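Local coordinates for protein nucleoside diphosphate kinase (Pyrobaculum aerophilum, PDB 1XQI) that probably transfers the gamma phosphate of ATP to nucleoside diphosphates through a phosphohistidine intermediate, supplying nucleoside triphosphates other than ATP, at residues E60-S65 with I184-R189. The protein carries 6 engineered substitutions. Sequence-based numbering, arbitrary orientation.
Sequences ERFYPS and IRFWFR
Phe62 meets Phe186 and Trp187 in an aromatic cluster that ties the last turn of helix 56-62 to the last turn of helix 177-187, packed against the four-stranded antiparallel sheet of this ferredoxin-like fold. CB of Phe62 sits over one face of the Phe186 ring, 3.9 Å from the centroid of that ring, a CH-pi contact displaced toward CE2 and CZ. Because CG lies anti to the backbone N (chi1 172°), the ring continues past Phe186 toward the indole. CG comes 4.0 Å from Trp187 NE1. Next along the ring, CD2 touches both partners, Phe186 CD2 at 3.6 Å and Trp187 NE1 at slightly shorter range. The two phenyl planes meet obliquely, inclined by 53°. CE2 also meets Trp187 CD1. Like CG and CD2, both CE2 and CZ lie close to Trp187 NE1, which stands over one face of the Phe62 ring, while CZ itself lies at the edge of the indole, in its plane. Ile21 of strand 17-22 packs against both Phe62 and Trp187. Phe62 also makes an edge-to-face pair with His172, the predicted phosphohistidine, which puts the cluster beside the predicted active site. Toward solvent, Arg61 bends at chi3 and carries NH1 to 3.7 Å from Phe186 CE1, its guanidinium plane tilted 39° from the ring. Deeper in, the closest approach joins Phe62 CE2 to Trp187 NE1, 3.3 Å apart.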
ATOM      1  N   GLU A  60      -5.347   9.225  19.435  1.00 40.01           N
ATOM      2  CA  GLU A  60      -5.333  10.288  20.473  1.00 40.53           C
ATOM      3  C   GLU A  60      -4.088  11.141  20.358  1.00 39.41           C
ATOM      4  O   GLU A  60      -4.169  12.356  20.399  1.00 38.76           O
ATOM      5  CB  GLU A  60      -5.447   9.722  21.905  1.00 41.86           C
ATOM      6  CG  GLU A  60      -6.738  10.084  22.651  1.00 45.99           C
ATOM      7  CD  GLU A  60      -7.272   8.942  23.563  1.00 51.79           C
ATOM      8  OE1 GLU A  60      -7.188   9.062  24.807  1.00 56.23           O
ATOM      9  OE2 GLU A  60      -7.794   7.925  23.058  1.00 53.18           O
ATOM     10  N   ARG A  61      -2.934  10.516  20.172  1.00 39.02           N
ATOM     11  CA  ARG A  61      -1.692  11.291  20.044  1.00 38.96           C
ATOM     12  C   ARG A  61      -1.409  11.814  18.648  1.00 37.69           C
ATOM     13  O   ARG A  61      -0.632  12.758  18.506  1.00 38.22           O
ATOM     14  CB  ARG A  61      -0.469  10.540  20.584  1.00 38.51           C
ATOM     15  CG  ARG A  61      -0.349  10.561  22.109  1.00 38.89           C
ATOM     16  CD  ARG A  61       0.793   9.654  22.586  1.00 41.92           C
ATOM     17  NE  ARG A  61       0.473   8.231  22.383  1.00 45.86           N
ATOM     18  CZ  ARG A  61       0.979   7.450  21.415  1.00 49.08           C
ATOM     19  NH1 ARG A  61       1.881   7.919  20.531  1.00 49.67           N
ATOM     20  NH2 ARG A  61       0.583   6.178  21.324  1.00 48.61           N
ATOM     21  N   PHE A  62      -2.018  11.241  17.619  1.00 36.02           N
ATOM     22  CA  PHE A  62      -1.749  11.734  16.262  1.00 34.24           C
ATOM     23  C   PHE A  62      -2.437  13.070  16.007  1.00 33.80           C
ATOM     24  O   PHE A  62      -1.881  13.961  15.348  1.00 32.84           O
ATOM     25  CB  PHE A  62      -2.187  10.701  15.219  1.00 34.41           C
ATOM     26  CG  PHE A  62      -2.129  11.205  13.796  1.00 33.58           C
ATOM     27  CD1 PHE A  62      -3.298  11.509  13.105  1.00 30.82           C
ATOM     28  CD2 PHE A  62      -0.899  11.380  13.154  1.00 31.38           C
ATOM     29  CE1 PHE A  62      -3.261  11.994  11.786  1.00 31.16           C
ATOM     30  CE2 PHE A  62      -0.860  11.845  11.845  1.00 34.42           C
ATOM     31  CZ  PHE A  62      -2.066  12.167  11.156  1.00 32.68           C
ATOM     32  N   TYR A  63      -3.669  13.194  16.505  1.00 33.44           N
ATOM     33  CA  TYR A  63      -4.402  14.462  16.436  1.00 33.31           C
ATOM     34  C   TYR A  63      -3.967  15.399  17.507  1.00 33.21           C
ATOM     35  O   TYR A  63      -3.688  14.950  18.595  1.00 33.64           O
ATOM     36  CB  TYR A  63      -5.896  14.242  16.509  1.00 32.42           C
ATOM     37  CG  TYR A  63      -6.366  13.799  15.193  1.00 31.91           C
ATOM     38  CD1 TYR A  63      -6.712  12.477  14.973  1.00 32.02           C
ATOM     39  CD2 TYR A  63      -6.417  14.673  14.147  1.00 30.32           C
ATOM     40  CE1 TYR A  63      -7.109  12.047  13.750  1.00 30.56           C
ATOM     41  CE2 TYR A  63      -6.832  14.256  12.902  1.00 32.75           C
ATOM     42  CZ  TYR A  63      -7.181  12.925  12.717  1.00 31.71           C
ATOM     43  OH  TYR A  63      -7.606  12.480  11.474  1.00 35.12           O
ATOM     44  N   PRO A  64      -3.901  16.714  17.201  1.00 33.73           N
ATOM     45  CA  PRO A  64      -3.413  17.681  18.212  1.00 34.05           C
ATOM     46  C   PRO A  64      -4.268  17.659  19.453  1.00 35.31           C
ATOM     47  O   PRO A  64      -5.429  17.215  19.412  1.00 35.13           O
ATOM     48  CB  PRO A  64      -3.570  19.041  17.526  1.00 33.72           C
ATOM     49  CG  PRO A  64      -3.536  18.704  16.014  1.00 33.35           C
ATOM     50  CD  PRO A  64      -4.276  17.374  15.930  1.00 32.91           C
ATOM     51  N   SER A  65      -3.696  18.121  20.561  1.00 36.41           N
ATOM     52  CA  SER A  65      -4.479  18.330  21.751  1.00 36.90           C
ATOM     53  C   SER A  65      -4.382  19.788  22.190  1.00 37.39           C
ATOM     54  O   SER A  65      -4.738  20.130  23.323  1.00 37.88           O
ATOM     55  CB  SER A  65      -4.030  17.351  22.813  1.00 37.02           C
ATOM     56  OG  SER A  65      -3.619  16.133  22.186  1.00 39.45           O
ATOM     57  N   ILE A 184       4.362  12.715   9.517  1.00 32.56           N
ATOM     58  CA  ILE A 184       5.303  11.761   8.909  1.00 33.46           C
ATOM     59  C   ILE A 184       6.149  11.011   9.951  1.00 35.30           C
ATOM     60  O   ILE A 184       6.158   9.769   9.955  1.00 35.84           O
ATOM     61  CB  ILE A 184       6.193  12.362   7.796  1.00 32.50           C
ATOM     62  CG1 ILE A 184       5.376  12.706   6.560  1.00 30.96           C
ATOM     63  CG2 ILE A 184       7.292  11.374   7.419  1.00 30.60           C
ATOM     64  CD1 ILE A 184       6.114  13.656   5.603  1.00 30.95           C
ATOM     65  N   ARG A 185       6.847  11.740  10.824  1.00 37.70           N
ATOM     66  CA  ARG A 185       7.643  11.101  11.931  1.00 39.68           C
ATOM     67  C   ARG A 185       6.766  10.185  12.807  1.00 38.55           C
ATOM     68  O   ARG A 185       7.145   9.076  13.156  1.00 38.57           O
ATOM     69  CB  ARG A 185       8.402  12.146  12.820  1.00 39.42           C
ATOM     70  CG  ARG A 185       9.174  11.501  14.078  1.00 41.36           C
ATOM     71  CD  ARG A 185       9.142  12.359  15.414  1.00 43.43           C
ATOM     72  NE  ARG A 185       7.912  13.176  15.457  1.00 51.90           N
ATOM     73  CZ  ARG A 185       6.717  12.791  15.946  1.00 51.85           C
ATOM     74  NH1 ARG A 185       6.553  11.583  16.521  1.00 50.15           N
ATOM     75  NH2 ARG A 185       5.680  13.637  15.864  1.00 47.95           N
ATOM     76  N   PHE A 186       5.575  10.666  13.127  1.00 38.57           N
ATOM     77  CA  PHE A 186       4.632   9.927  13.965  1.00 37.85           C
ATOM     78  C   PHE A 186       4.388   8.496  13.510  1.00 37.84           C
ATOM     79  O   PHE A 186       4.376   7.609  14.345  1.00 38.51           O
ATOM     80  CB  PHE A 186       3.288  10.671  14.087  1.00 36.83           C
ATOM     81  CG  PHE A 186       2.309   9.959  14.960  1.00 36.99           C
ATOM     82  CD1 PHE A 186       2.294  10.184  16.335  1.00 34.77           C
ATOM     83  CD2 PHE A 186       1.430   9.015  14.420  1.00 35.65           C
ATOM     84  CE1 PHE A 186       1.411   9.484  17.156  1.00 35.73           C
ATOM     85  CE2 PHE A 186       0.537   8.329  15.228  1.00 35.66           C
ATOM     86  CZ  PHE A 186       0.529   8.560  16.597  1.00 35.36           C
ATOM     87  N   TRP A 187       4.174   8.287  12.201  1.00 38.10           N
ATOM     88  CA  TRP A 187       3.868   6.971  11.611  1.00 37.81           C
ATOM     89  C   TRP A 187       5.052   6.176  11.051  1.00 39.02           C
ATOM     90  O   TRP A 187       4.928   4.975  10.897  1.00 39.48           O
ATOM     91  CB  TRP A 187       2.869   7.129  10.471  1.00 37.33           C
ATOM     92  CG  TRP A 187       1.481   7.491  10.874  1.00 35.60           C
ATOM     93  CD1 TRP A 187       0.840   8.678  10.647  1.00 34.54           C
ATOM     94  CD2 TRP A 187       0.549   6.654  11.555  1.00 34.82           C
ATOM     95  NE1 TRP A 187      -0.437   8.641  11.175  1.00 35.02           N
ATOM     96  CE2 TRP A 187      -0.650   7.407  11.723  1.00 34.97           C
ATOM     97  CE3 TRP A 187       0.612   5.346  12.068  1.00 34.40           C
ATOM     98  CZ2 TRP A 187      -1.783   6.892  12.365  1.00 37.00           C
ATOM     99  CZ3 TRP A 187      -0.516   4.826  12.712  1.00 35.92           C
ATOM    100  CH2 TRP A 187      -1.701   5.609  12.864  1.00 37.22           C
ATOM    101  N   PHE A 188       6.168   6.824  10.719  1.00 40.49           N
ATOM    102  CA  PHE A 188       7.288   6.154  10.043  1.00 42.60           C
ATOM    103  C   PHE A 188       8.642   6.395  10.714  1.00 45.70           C
ATOM    104  O   PHE A 188       8.993   7.537  11.021  1.00 45.38           O
ATOM    105  CB  PHE A 188       7.353   6.543   8.537  1.00 41.09           C
ATOM    106  CG  PHE A 188       6.091   6.201   7.767  1.00 38.80           C
ATOM    107  CD1 PHE A 188       5.128   7.174   7.517  1.00 35.49           C
ATOM    108  CD2 PHE A 188       5.852   4.907   7.339  1.00 36.52           C
ATOM    109  CE1 PHE A 188       3.965   6.885   6.850  1.00 33.84           C
ATOM    110  CE2 PHE A 188       4.674   4.585   6.656  1.00 37.04           C
ATOM    111  CZ  PHE A 188       3.725   5.574   6.408  1.00 38.37           C
ATOM    112  N   ARG A 189       9.406   5.322  10.936  1.00 49.56           N
ATOM    113  CA  ARG A 189      10.824   5.478  11.304  1.00 53.78           C
ATOM    114  C   ARG A 189      11.550   6.033  10.085  1.00 55.54           C
ATOM    115  O   ARG A 189      11.053   5.939   8.973  1.00 55.71           O
ATOM    116  CB  ARG A 189      11.466   4.142  11.712  1.00 54.22           C
ATOM    117  CG  ARG A 189      11.106   3.611  13.114  1.00 57.49           C
ATOM    118  CD  ARG A 189       9.853   2.726  13.100  1.00 63.63           C
ATOM    119  NE  ARG A 189       9.967   1.486  12.295  1.00 67.17           N
ATOM    120  CZ  ARG A 189       8.974   0.594  12.130  1.00 68.52           C
ATOM    121  NH1 ARG A 189       7.787   0.789  12.718  1.00 68.27           N
ATOM    122  NH2 ARG A 189       9.156  -0.505  11.387  1.00 68.24           N
TER